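Lmo0181 protein (Listeria monocytogenes serovar 1/2a, PDB 5F7V) binds the cyclic glucan cycloalternan and probably serves as the substrate-binding lipoprotein of an ABC transporter that imports it. Local coordinates at residues A[124-129]-A[312-317]; A[319-324]-A[331-336]. All blocks are in the same frame, centred on the assembly; numbering follows the deposited sequence. Where two conformers were deposited one is given.

Contact 1: A[124-129]-A[312-317]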
ATOM      1  N   VAL A 124      14.106  -0.788  -5.742  1.00  6.18           N
ATOM      2  CA  VAL A 124      13.086  -0.219  -4.876  1.00  5.84           C
ATOM      3  C   VAL A 124      12.937   1.266  -5.117  1.00  5.82           C
ATOM      4  O   VAL A 124      13.911   2.013  -5.151  1.00  6.26           O
ATOM      5  CB  VAL A 124      13.360  -0.508  -3.389  1.00  5.84           C
ATOM      6  CG1 VAL A 124      14.718   0.012  -2.932  1.00  6.22           C
ATOM      7  CG2 VAL A 124      12.235   0.066  -2.556  1.00  5.59           C
ATOM      8  N   GLU A 125      11.703   1.691  -5.305  1.00  5.50           N
ATOM      9  CA  GLU A 125      11.352   3.063  -5.665  1.00  5.64           C
ATOM     10  C   GLU A 125      10.808   3.852  -4.487  1.00  5.36           C
ATOM     11  O   GLU A 125      11.104   5.047  -4.331  1.00  5.64           O
ATOM     12  CB  GLU A 125      10.302   2.994  -6.790  1.00  5.87           C
ATOM     13  CG  GLU A 125       9.766   4.323  -7.201  1.00  6.31           C
ATOM     14  CD  GLU A 125       8.429   4.257  -7.880  1.00  6.45           C
ATOM     15  OE1 GLU A 125       7.862   3.096  -7.951  1.00  6.48           O
ATOM     16  OE2 GLU A 125       7.973   5.311  -8.310  1.00  7.11           O
ATOM     17  N   SER A 126       9.996   3.222  -3.661  1.00  4.95           N
ATOM     18  CA  SER A 126       9.392   3.913  -2.533  1.00  4.77           C
ATOM     19  C   SER A 126       8.896   2.897  -1.525  1.00  4.43           C
ATOM     20  O   SER A 126       8.761   1.710  -1.813  1.00  4.35           O
ATOM     21  CB  SER A 126       8.242   4.811  -2.963  1.00  4.79           C
ATOM     22  OG  SER A 126       7.123   4.081  -3.424  1.00  4.79           O
ATOM     23  N   PHE A 127       8.614   3.352  -0.304  1.00  4.33           N
ATOM     24  CA  PHE A 127       7.908   2.528   0.664  1.00  4.10           C
ATOM     25  C   PHE A 127       6.885   3.375   1.407  1.00  3.97           C
ATOM     26  O   PHE A 127       6.930   4.624   1.380  1.00  4.10           O
ATOM     27  CB  PHE A 127       8.868   1.722   1.551  1.00  4.26           C
ATOM     28  CG  PHE A 127       9.582   2.533   2.592  1.00  4.70           C
ATOM     29  CD1 PHE A 127      10.786   3.161   2.287  1.00  5.18           C
ATOM     30  CD2 PHE A 127       9.080   2.687   3.876  1.00  4.88           C
ATOM     31  CE1 PHE A 127      11.477   3.921   3.205  1.00  5.75           C
ATOM     32  CE2 PHE A 127       9.768   3.451   4.797  1.00  5.40           C
ATOM     33  CZ  PHE A 127      10.955   4.045   4.458  1.00  5.78           C
ATOM     34  N   SER A 128       5.964   2.667   2.042  1.00  3.79           N
ATOM     35  CA  SER A 128       4.814   3.367   2.649  1.00  3.67           C
ATOM     36  C   SER A 128       4.121   2.504   3.688  1.00  3.61           C
ATOM     37  O   SER A 128       4.415   1.321   3.847  1.00  3.70           O
ATOM     38  CB  SER A 128       3.806   3.717   1.538  1.00  3.60           C
ATOM     39  OG  SER A 128       3.240   2.564   0.952  1.00  3.59           O
ATOM     40  N   ASN A 129       3.215   3.135   4.425  1.00  3.55           N
ATOM     41  CA  ASN A 129       2.381   2.437   5.405  1.00  3.57           C
ATOM     42  C   ASN A 129       1.055   3.148   5.522  1.00  3.45           C
ATOM     43  O   ASN A 129       0.747   4.078   4.785  1.00  3.38           O
ATOM     44  CB  ASN A 129       3.148   2.238   6.707  1.00  3.82           C
ATOM     45  CG  ASN A 129       3.552   3.535   7.352  1.00  3.95           C
ATOM     46  OD1 ASN A 129       3.141   4.626   6.945  1.00  4.06           O
ATOM     47  ND2 ASN A 129       4.387   3.446   8.374  1.00  4.37           N
ATOM     48  N   LYS A 312      14.670  14.032  -3.229  1.00  9.47           N
ATOM     49  CA  LYS A 312      14.227  15.353  -2.767  1.00 10.25           C
ATOM     50  C   LYS A 312      12.887  15.749  -3.374  1.00  9.90           C
ATOM     51  O   LYS A 312      12.071  16.364  -2.669  1.00 10.04           O
ATOM     52  CB  LYS A 312      15.262  16.401  -3.135  1.00 11.66           C
ATOM     53  CG  LYS A 312      16.506  16.267  -2.287  1.00 12.41           C
ATOM     54  CD  LYS A 312      17.661  17.025  -2.902  1.00 13.98           C
ATOM     55  CE  LYS A 312      18.812  17.173  -1.925  1.00 15.25           C
ATOM     56  NZ  LYS A 312      20.007  17.736  -2.603  1.00 16.78           N
ATOM     57  N   ILE A 313      12.647  15.413  -4.640  1.00  9.46           N
ATOM     58  CA  ILE A 313      11.355  15.654  -5.269  1.00  9.38           C
ATOM     59  C   ILE A 313      10.254  14.869  -4.562  1.00  8.66           C
ATOM     60  O   ILE A 313       9.185  15.405  -4.302  1.00  8.93           O
ATOM     61  CB  ILE A 313      11.398  15.318  -6.767  1.00  9.35           C
ATOM     62  CG1 ILE A 313      12.294  16.290  -7.551  1.00 10.35           C
ATOM     63  CG2 ILE A 313      10.005  15.298  -7.382  1.00  9.38           C
ATOM     64  CD1 ILE A 313      12.700  15.723  -8.899  1.00 10.30           C
ATOM     65  N   ARG A 314      10.550  13.606  -4.283  1.00  7.79           N
ATOM     66  CA  ARG A 314       9.598  12.736  -3.635  1.00  7.31           C
ATOM     67  C   ARG A 314       9.186  13.310  -2.281  1.00  7.78           C
ATOM     68  O   ARG A 314       8.013  13.328  -1.954  1.00  7.93           O
ATOM     69  CB  ARG A 314      10.235  11.355  -3.498  1.00  6.62           C
ATOM     70  CG  ARG A 314       9.247  10.377  -2.933  1.00  6.21           C
ATOM     71  CD  ARG A 314       9.717   8.954  -3.035  1.00  5.69           C
ATOM     72  NE  ARG A 314       9.775   8.434  -4.388  1.00  5.43           N
ATOM     73  CZ  ARG A 314       8.761   7.884  -5.043  1.00  5.32           C
ATOM     74  NH1 ARG A 314       9.012   7.395  -6.241  1.00  5.18           N
ATOM     75  NH2 ARG A 314       7.551   7.785  -4.505  1.00  5.48           N
ATOM     76  N   ILE A 315      10.181  13.668  -1.480  1.00  8.24           N
ATOM     77  CA  ILE A 315       9.966  14.266  -0.179  1.00  8.92           C
ATOM     78  C   ILE A 315       9.143  15.543  -0.285  1.00  9.98           C
ATOM     79  O   ILE A 315       8.164  15.734   0.451  1.00 10.28           O
ATOM     80  CB  ILE A 315      11.314  14.475   0.550  1.00  9.26           C
ATOM     81  CG1 ILE A 315      11.988  13.164   0.967  1.00  8.71           C
ATOM     82  CG2 ILE A 315      11.157  15.443   1.726  1.00 10.04           C
ATOM     83  CD1 ILE A 315      11.367  12.424   2.138  1.00  8.53           C
ATOM     84  N   ASP A 316       9.542  16.407  -1.201  1.00 11.03           N
ATOM     85  CA  ASP A 316       8.808  17.665  -1.353  1.00 12.66           C
ATOM     86  C   ASP A 316       7.332  17.496  -1.681  1.00 12.36           C
ATOM     87  O   ASP A 316       6.510  18.326  -1.282  1.00 13.47           O
ATOM     88  CB  ASP A 316       9.444  18.532  -2.448  1.00 14.22           C
ATOM     89  CG  ASP A 316       8.901  19.932  -2.423  1.00 16.48           C
ATOM     90  OD1 ASP A 316       8.956  20.584  -1.358  1.00 17.90           O
ATOM     91  OD2 ASP A 316       8.385  20.355  -3.477  1.00 19.02           O
ATOM     92  N   ASN A 317       7.011  16.423  -2.386  1.00 11.24           N
ATOM     93  CA  ASN A 317       5.643  16.135  -2.795  1.00 11.33           C
ATOM     94  C   ASN A 317       4.876  15.169  -1.893  1.00 10.39           C
ATOM     95  O   ASN A 317       3.753  14.794  -2.248  1.00 10.56           O
ATOM     96  CB  ASN A 317       5.674  15.661  -4.256  1.00 11.44           C
ATOM     97  CG  ASN A 317       5.984  16.809  -5.191  1.00 12.83           C
ATOM     98  OD1 ASN A 317       5.125  17.670  -5.449  1.00 14.85           O
ATOM     99  ND2 ASN A 317       7.230  16.919  -5.610  1.00 12.83           N
TER
HETATM  100  O   HOH W   1       6.242   5.606  -5.636  1.00  9.38           O
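Arg314, reaching out from the last turn of helix 308-316, lays its guanidinium group against the strand at Glu125 and Ser126. The packed part is one face of that flat group. Ser126 CB sits 3.4 Å from Arg314 NH2 and, like the backbone O of Glu125, lies above the guanidinium plane toward its rim, while Trp319 makes a cation-pi contact with the other face. A serine suits this place because its small CB lets the plane come close and its hydroxyl still offers a polar end. Arginine suits its own: with CG anti to the backbone N (chi1 -175°) the arm runs straight as far as CD, and a bend at chi3 turns the guanidinium toward the strand.

The salt bridge is less neatly fitted. Arg314 NH1 meets Glu125 OE2 at 3.1 Å, with an N-H...O angle of 140°, on the anti side and well out of the plane of the carboxylate, which stands nearly perpendicular to the guanidinium (84°). Glu73 brings a second carboxylate close to Glu125, so the arginine charge probably eases that crowding. Beside the ion pair lies the looser edge, where a water takes the place of direct contact: it accepts from Arg314 NH2 at 2.8 Å and donates to Ser126 OG, also at 2.8 Å. Glu320 binds that same hydroxyl, and NH2 also reaches the backbone O of Trp319.

Glu125 and Ser126 together face Asn283 of strand 278-287 in a classic beta bulge within the central sheet of this solute-binding fold. Helix 27-39 packs on Ile313 and Arg314, and helix 327-335 covers Ile315.

Contact 2: A[319-324]-A[331-336]. With GLC (alpha-D-glucopyranose), chain B.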
ATOM      1  N   TRP A 319       5.260  12.129  -1.530  1.00  7.74           N
ATOM      2  CA  TRP A 319       4.892  10.982  -2.369  1.00  7.33           C
ATOM      3  C   TRP A 319       5.467   9.706  -1.794  1.00  6.61           C
ATOM      4  O   TRP A 319       6.494   9.210  -2.217  1.00  6.18           O
ATOM      5  CB  TRP A 319       5.284  11.253  -3.814  1.00  7.51           C
ATOM      6  CG  TRP A 319       4.955  10.120  -4.731  1.00  7.47           C
ATOM      7  CD1 TRP A 319       4.036   9.126  -4.541  1.00  7.68           C
ATOM      8  CD2 TRP A 319       5.590   9.858  -5.982  1.00  7.36           C
ATOM      9  NE1 TRP A 319       4.062   8.286  -5.617  1.00  7.50           N
ATOM     10  CE2 TRP A 319       5.012   8.697  -6.516  1.00  7.30           C
ATOM     11  CE3 TRP A 319       6.599  10.500  -6.709  1.00  7.60           C
ATOM     12  CZ2 TRP A 319       5.438   8.157  -7.736  1.00  7.21           C
ATOM     13  CZ3 TRP A 319       6.989   9.958  -7.926  1.00  7.64           C
ATOM     14  CH2 TRP A 319       6.411   8.802  -8.424  1.00  7.31           C
ATOM     15  N   GLU A 320       4.791   9.191  -0.774  1.00  6.54           N
ATOM     16  CA  GLU A 320       5.287   8.043   0.007  1.00  6.31           C
ATOM     17  C   GLU A 320       6.643   8.437   0.589  1.00  6.38           C
ATOM     18  O   GLU A 320       6.836   9.606   0.908  1.00  7.44           O
ATOM     19  CB  GLU A 320       5.297   6.749  -0.788  1.00  5.84           C
ATOM     20  CG  GLU A 320       3.894   6.416  -1.310  1.00  6.06           C
ATOM     21  CD  GLU A 320       3.747   5.037  -1.893  1.00  5.91           C
ATOM     22  OE1 GLU A 320       4.771   4.284  -2.008  1.00  5.48           O
ATOM     23  OE2 GLU A 320       2.588   4.744  -2.262  1.00  6.31           O
ATOM     24  N   LEU A 321       7.572   7.509   0.772  1.00  6.04           N
ATOM     25  CA  LEU A 321       8.916   7.767   1.278  1.00  6.19           C
ATOM     26  C   LEU A 321       9.904   7.217   0.284  1.00  5.90           C
ATOM     27  O   LEU A 321       9.687   6.165  -0.283  1.00  5.54           O
ATOM     28  CB  LEU A 321       9.091   7.122   2.667  1.00  6.54           C
ATOM     29  CG  LEU A 321       8.255   7.717   3.808  1.00  7.04           C
ATOM     30  CD1 LEU A 321       8.363   6.818   5.028  1.00  7.41           C
ATOM     31  CD2 LEU A 321       8.681   9.127   4.127  1.00  7.52           C
ATOM     32  N   PRO A 322      11.017   7.921   0.079  1.00  6.05           N
ATOM     33  CA  PRO A 322      12.102   7.406  -0.752  1.00  6.07           C
ATOM     34  C   PRO A 322      12.797   6.236  -0.082  1.00  6.53           C
ATOM     35  O   PRO A 322      12.718   6.038   1.116  1.00  6.79           O
ATOM     36  CB  PRO A 322      13.016   8.609  -0.894  1.00  6.43           C
ATOM     37  CG  PRO A 322      12.851   9.303   0.423  1.00  6.81           C
ATOM     38  CD  PRO A 322      11.414   9.141   0.806  1.00  6.55           C
ATOM     39  N   ALA A 323      13.445   5.434  -0.904  1.00  6.85           N
ATOM     40  CA  ALA A 323      14.226   4.342  -0.372  1.00  7.67           C
ATOM     41  C   ALA A 323      15.417   4.750   0.477  1.00  8.93           C
ATOM     42  O   ALA A 323      15.798   4.031   1.388  1.00  9.35           O
ATOM     43  CB  ALA A 323      14.673   3.454  -1.488  1.00  7.58           C
ATOM     44  N   THR A 324      16.024   5.889   0.163  0.70  9.55           N
ATOM     45  CA  THR A 324      17.175   6.361   0.937  0.70 11.01           C
ATOM     46  C   THR A 324      16.745   6.699   2.371  0.70 12.04           C
ATOM     47  O   THR A 324      15.689   7.309   2.539  0.70 12.25           O
ATOM     48  CB  THR A 324      17.849   7.549   0.223  0.70 11.42           C
ATOM     49  OG1 THR A 324      18.347   7.108  -1.050  0.70 11.48           O
ATOM     50  CG2 THR A 324      19.011   8.075   1.082  0.70 12.42           C
ATOM     51  N   GLN A 331      14.319  14.967   6.619  1.00 13.38           N
ATOM     52  CA  GLN A 331      13.885  16.038   7.516  1.00 13.22           C
ATOM     53  C   GLN A 331      12.738  16.893   6.988  1.00 11.91           C
ATOM     54  O   GLN A 331      11.828  17.152   7.780  1.00 11.22           O
ATOM     55  CB  GLN A 331      15.067  16.925   7.904  1.00 14.63           C
ATOM     56  CG  GLN A 331      14.786  17.859   9.084  1.00 15.56           C
ATOM     57  CD  GLN A 331      14.340  17.110  10.334  1.00 16.10           C
ATOM     58  OE1 GLN A 331      14.946  16.123  10.728  1.00 18.11           O
ATOM     59  NE2 GLN A 331      13.268  17.563  10.962  1.00 16.44           N
ATOM     60  N   PRO A 332      12.736  17.331   5.713  1.00 11.12           N
ATOM     61  CA  PRO A 332      11.598  18.141   5.262  1.00 10.55           C
ATOM     62  C   PRO A 332      10.271  17.389   5.381  1.00  9.76           C
ATOM     63  O   PRO A 332       9.236  18.025   5.595  1.00  9.48           O
ATOM     64  CB  PRO A 332      11.972  18.508   3.813  1.00 10.58           C
ATOM     65  CG  PRO A 332      13.459  18.438   3.773  1.00 11.31           C
ATOM     66  CD  PRO A 332      13.799  17.283   4.681  1.00 11.46           C
ATOM     67  N   TYR A 333      10.263  16.063   5.260  1.00  9.39           N
ATOM     68  CA  TYR A 333       9.028  15.299   5.470  1.00  9.01           C
ATOM     69  C   TYR A 333       8.538  15.364   6.896  1.00  9.34           C
ATOM     70  O   TYR A 333       7.333  15.418   7.138  1.00  8.93           O
ATOM     71  CB  TYR A 333       9.252  13.842   5.052  1.00  8.67           C
ATOM     72  CG  TYR A 333       8.012  12.998   5.008  1.00  7.98           C
ATOM     73  CD1 TYR A 333       7.503  12.379   6.142  1.00  7.62           C
ATOM     74  CD2 TYR A 333       7.311  12.815   3.823  1.00  7.65           C
ATOM     75  CE1 TYR A 333       6.370  11.600   6.089  1.00  7.16           C
ATOM     76  CE2 TYR A 333       6.160  12.048   3.757  1.00  7.36           C
ATOM     77  CZ  TYR A 333       5.694  11.437   4.892  1.00  7.04           C
ATOM     78  OH  TYR A 333       4.568  10.669   4.862  1.00  6.73           O
ATOM     79  N   LEU A 334       9.454  15.330   7.843  1.00 10.37           N
ATOM     80  CA  LEU A 334       9.086  15.444   9.263  1.00 11.07           C
ATOM     81  C   LEU A 334       8.589  16.865   9.578  1.00 11.46           C
ATOM     82  O   LEU A 334       7.718  17.035  10.446  1.00 12.47           O
ATOM     83  CB  LEU A 334      10.286  15.117  10.152  1.00 11.99           C
ATOM     84  CG  LEU A 334      10.646  13.646  10.271  1.00 12.38           C
ATOM     85  CD1 LEU A 334      11.984  13.557  10.983  1.00 13.47           C
ATOM     86  CD2 LEU A 334       9.508  12.921  10.995  1.00 12.19           C
ATOM     87  N   ASP A 335       9.084  17.869   8.861  1.00 11.60           N
ATOM     88  CA  ASP A 335       8.734  19.249   9.152  1.00 12.13           C
ATOM     89  C   ASP A 335       7.515  19.737   8.392  1.00 11.00           C
ATOM     90  O   ASP A 335       6.944  20.791   8.704  1.00 11.06           O
ATOM     91  CB  ASP A 335       9.929  20.160   8.832  1.00 13.67           C
ATOM     92  CG  ASP A 335      11.113  19.952   9.782  1.00 15.66           C
ATOM     93  OD1 ASP A 335      10.926  19.393  10.882  1.00 18.56           O
ATOM     94  OD2 ASP A 335      12.235  20.355   9.447  1.00 17.47           O
ATOM     95  N   ALA A 336       7.112  18.978   7.389  1.00  9.99           N
ATOM     96  CA  ALA A 336       5.973  19.344   6.561  1.00  9.51           C
ATOM     97  C   ALA A 336       4.649  19.105   7.281  1.00  9.07           C
ATOM     98  O   ALA A 336       4.501  18.234   8.140  1.00  8.68           O
ATOM     99  CB  ALA A 336       6.009  18.514   5.281  1.00  9.45           C
TER
HETATM  100  C1  GLC B   4      -0.194   1.876  -2.340  1.00  2.56           C
HETATM  101  C2  GLC B   4       1.271   1.509  -2.413  1.00  2.43           C
HETATM  102  C3  GLC B   4       1.431   0.097  -2.948  1.00  2.38           C
HETATM  103  C4  GLC B   4       0.563  -0.877  -2.161  1.00  2.28           C
HETATM  104  C5  GLC B   4      -0.889  -0.417  -2.178  1.00  2.35           C
HETATM  105  C6  GLC B   4      -1.794  -1.278  -1.306  1.00  2.35           C
HETATM  106  O2  GLC B   4       1.941   2.460  -3.248  1.00  2.46           O
HETATM  107  O3  GLC B   4       2.801  -0.265  -2.798  1.00  2.35           O
HETATM  108  O4  GLC B   4       0.617  -2.142  -2.828  1.00  2.40           O
HETATM  109  O5  GLC B   4      -0.960   0.915  -1.624  1.00  2.36           O
HETATM  110  O6  GLC B   4      -3.060  -0.578  -1.305  1.00  2.41           O
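The ring of Tyr333 carries the methyl CD2 of Leu321 squarely on one face, 3.7 Å from the ring centroid and only 4° off the normal. This is a CH-pi contact in which all six ring carbons are almost equally far from the methyl group. Arg342 adds a cation-pi interaction with the same ring, and the backbone O of Glu320 approaches CE2 obliquely at 3.8 Å. Tyrosine fits because it offers a broad apolar face; chi1 of -171° turns the ring away from its own backbone N and out from the helix toward 319-324. Leucine suits the other side, since its branched end places one methyl over the ring, the two side chains crossing at about a right angle. Phe346 of helix 343-347 packs on both.

Glu320 faces the other way. Its positive phi (59°) is unusual for a residue with a side chain, and here the carbonyl O lies near Tyr333 while CB points away from the helix. The extended chain carries the carboxylate into the glycan pocket between the lobes of this periplasmic-binding-protein fold, where the O2 hydroxyl of a glucose unit donates to Glu320 OE2 over 2.6 Å. An acidic group suits a sugar hydroxyl as a strong acceptor; Asn75, Glu77 and Asn283 bind the bound glucan as well.

Helix 327-335 is kinked near Pro332, whose ring nitrogen has no hydrogen to give, and the N of Tyr333 also lacks a bond to the preceding turn. One turn apart, on the side away from 319-324, Gln331 NE2 donates to Asp335 OD1 at 3.0 Å, in the plane of its own amide but from above the carboxylate plane, with a weak second bond to OD2.

Both contacts are buried at their meeting points and lie side by side, with centres about 6 Å apart, and both reach the same sheet, in which strands 119-135 and 321-322 are antiparallel neighbours. Contact 1 is polar: charge, water and an arginine face join the sheet to helix 308-316. Contact 2 is mainly apolar across its segments, and its polar chemistry is turned toward the sugar instead. The two meet directly, Ser126 OG lying 2.8 Å from Glu320 OE1, a probable hydrogen bond that would help position the ligand-binding carboxylate. In chain order they stand in series, and both helices carry solvent-exposed residues on their outer sides.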